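Local structure of Thiol:disulfide interchange protein DsbA (Neisseria meningitidis serogroup B, 2ZNM) at residues Leu10-Pro15 with Lys159-Phe164. The protein probably acts as a periplasmic thiol:disulfide oxidoreductase of the DsbA type, built on a thioredoxin fold. Sequence-based numbering, arbitrary orientation.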
loop_
_atom_site.group_PDB
_atom_site.type_symbol
_atom_site.label_atom_id
_atom_site.label_comp_id
_atom_site.label_asym_id
_atom_site.label_seq_id
_atom_site.Cartn_x
_atom_site.Cartn_y
_atom_site.Cartn_z
ATOM N N LEU A 10 8.764 11.803 11.296
ATOM C CA LEU A 10 8.103 13.103 11.215
ATOM C C LEU A 10 6.673 13.010 11.740
ATOM O O LEU A 10 6.017 11.974 11.614
ATOM C CB LEU A 10 8.100 13.626 9.770
ATOM C CG LEU A 10 9.428 14.070 9.147
ATOM C CD1 LEU A 10 9.252 14.356 7.669
ATOM C CD2 LEU A 10 10.004 15.291 9.863
ATOM N N VAL A 11 6.203 14.103 12.331
ATOM C CA VAL A 11 4.850 14.179 12.862
ATOM C C VAL A 11 3.920 14.706 11.775
ATOM O O VAL A 11 4.108 15.816 11.278
ATOM C CB VAL A 11 4.772 15.112 14.104
ATOM C CG1 VAL A 11 3.433 14.951 14.813
ATOM C CG2 VAL A 11 5.919 14.840 15.073
ATOM N N LEU A 12 2.926 13.907 11.394
ATOM C CA LEU A 12 1.925 14.363 10.435
ATOM C C LEU A 12 1.140 15.517 11.041
ATOM O O LEU A 12 0.830 15.506 12.233
ATOM C CB LEU A 12 0.977 13.232 10.030
ATOM C CG LEU A 12 1.459 12.067 9.148
ATOM C CD1 LEU A 12 0.258 11.271 8.694
ATOM C CD2 LEU A 12 2.260 12.523 7.934
ATOM N N ASP A 13 0.834 16.515 10.218
ATOM C CA ASP A 13 0.140 17.704 10.695
ATOM C C ASP A 13 -1.340 17.398 10.939
ATOM O O ASP A 13 -1.923 17.867 11.917
ATOM C CB ASP A 13 0.333 18.881 9.724
ATOM C CG ASP A 13 0.640 20.196 10.450
ATOM O OD1 ASP A 13 1.574 20.228 11.288
ATOM O OD2 ASP A 13 -0.047 21.205 10.179
ATOM N N LYS A 14 -1.935 16.613 10.044
ATOM C CA LYS A 14 -3.264 16.048 10.260
ATOM C C LYS A 14 -3.126 14.529 10.252
ATOM O O LYS A 14 -2.501 13.977 9.350
ATOM C CB LYS A 14 -4.240 16.485 9.163
ATOM C CG LYS A 14 -4.583 17.971 9.134
ATOM C CD LYS A 14 -5.628 18.343 10.191
ATOM C CE LYS A 14 -6.497 19.505 9.727
ATOM N NZ LYS A 14 -7.304 19.145 8.519
ATOM N N PRO A 15 -3.697 13.848 11.260
ATOM C CA PRO A 15 -3.600 12.392 11.363
ATOM C C PRO A 15 -4.454 11.648 10.332
ATOM O O PRO A 15 -5.542 12.102 9.979
ATOM C CB PRO A 15 -4.109 12.099 12.786
ATOM C CG PRO A 15 -4.199 13.448 13.478
ATOM C CD PRO A 15 -4.453 14.426 12.386
ATOM N N LYS A 159 -0.029 8.787 12.633
ATOM C CA LYS A 159 0.571 10.021 13.150
ATOM C C LYS A 159 2.006 10.266 12.716
ATOM O O LYS A 159 2.415 11.416 12.541
ATOM C CB LYS A 159 0.546 10.023 14.684
ATOM C CG LYS A 159 -0.748 10.490 15.313
ATOM C CD LYS A 159 -0.581 10.621 16.827
ATOM C CE LYS A 159 -1.596 11.603 17.404
ATOM N NZ LYS A 159 -1.400 11.826 18.867
ATOM N N TYR A 160 2.774 9.187 12.581
ATOM C CA TYR A 160 4.219 9.314 12.429
ATOM C C TYR A 160 4.708 8.696 11.139
ATOM O O TYR A 160 4.452 7.524 10.854
ATOM C CB TYR A 160 4.968 8.724 13.629
ATOM C CG TYR A 160 4.595 9.341 14.951
ATOM C CD1 TYR A 160 5.045 10.616 15.298
ATOM C CD2 TYR A 160 3.799 8.649 15.860
ATOM C CE1 TYR A 160 4.712 11.194 16.520
ATOM C CE2 TYR A 160 3.459 9.219 17.095
ATOM C CZ TYR A 160 3.921 10.489 17.411
ATOM O OH TYR A 160 3.593 11.056 18.611
ATOM N N ARG A 161 5.418 9.518 10.375
ATOM C CA ARG A 161 5.903 9.175 9.044
ATOM C C ARG A 161 7.370 8.807 9.167
ATOM O O ARG A 161 8.170 9.588 9.693
ATOM C CB ARG A 161 5.740 10.389 8.129
ATOM C CG ARG A 161 6.095 10.199 6.665
ATOM C CD ARG A 161 5.901 11.545 5.985
ATOM N NE ARG A 161 5.590 11.436 4.564
ATOM C CZ ARG A 161 4.785 12.270 3.913
ATOM N NH1 ARG A 161 4.179 13.258 4.558
ATOM N NH2 ARG A 161 4.559 12.095 2.624
ATOM N N VAL A 162 7.712 7.614 8.700
ATOM C CA VAL A 162 9.084 7.136 8.766
ATOM C C VAL A 162 9.998 7.970 7.869
ATOM O O VAL A 162 9.612 8.354 6.760
ATOM C CB VAL A 162 9.171 5.643 8.362
ATOM C CG1 VAL A 162 10.620 5.186 8.264
ATOM C CG2 VAL A 162 8.405 4.785 9.355
ATOM N N ILE A 163 11.196 8.259 8.369
ATOM C CA ILE A 163 12.290 8.741 7.535
ATOM C C ILE A 163 13.263 7.586 7.330
ATOM O O ILE A 163 13.818 7.065 8.294
ATOM C CB ILE A 163 13.040 9.943 8.174
ATOM C CG1 ILE A 163 12.081 11.117 8.407
ATOM C CG2 ILE A 163 14.237 10.356 7.298
ATOM C CD1 ILE A 163 12.715 12.319 9.090
ATOM N N PHE A 164 13.462 7.179 6.082
ATOM C CA PHE A 164 14.365 6.067 5.781
ATOM C C PHE A 164 15.809 6.563 5.657
ATOM O O PHE A 164 16.381 6.612 4.563
ATOM C CB PHE A 164 13.916 5.318 4.522
ATOM C CG PHE A 164 12.607 4.587 4.677
ATOM C CD1 PHE A 164 12.559 3.320 5.257
ATOM C CD2 PHE A 164 11.420 5.156 4.224
ATOM C CE1 PHE A 164 11.345 2.639 5.396
ATOM C CE2 PHE A 164 10.200 4.477 4.353
ATOM C CZ PHE A 164 10.167 3.222 4.941
#
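Leu-10 and Arg-161 form a hydrogen-bonded antiparallel pair that joins the short strand 9-11, at the margin of the central sheet, to strand 160-162 of this DsbA-like thioredoxin fold. Leu-10 N donates to Arg-161 O (2.8 Å), and Arg-161 N returns a nearly straight bond to Leu-10 O (2.8 Å, 172° at the hydrogen). The same Leu-10 O also takes a CA-H...O contact from Tyr-160 CA. Just past the strand, Leu-12 N donates to Lys-159 O; residues Lys-159 and Tyr-160 form a classic beta bulge against the neighbouring strand 153-156.

Side-chain contacts flank this ladder. On the face carrying Val-11 and Tyr-160, the two side chains run side by side, and Val-11 CG2 meets the ring edge at CE1 (4.1 Å). The ring packs on helix 167-185. On the Leu-10 and Arg-161 face, Ile-163 reaches CD1 to Leu-10 CG (3.7 Å). With CG anti to the backbone N (chi1 -176°), Arg-161 extends past Leu-12 at roughly a right angle; Leu-12 CD2 approaches the guanidinium obliquely, 4.0 Å from Arg-161 NH1. Of the polar ends, Tyr-160 OH is hydrogen-bonded to Glu-185, and Arg-161 NH2 to the backbone O of Arg-147.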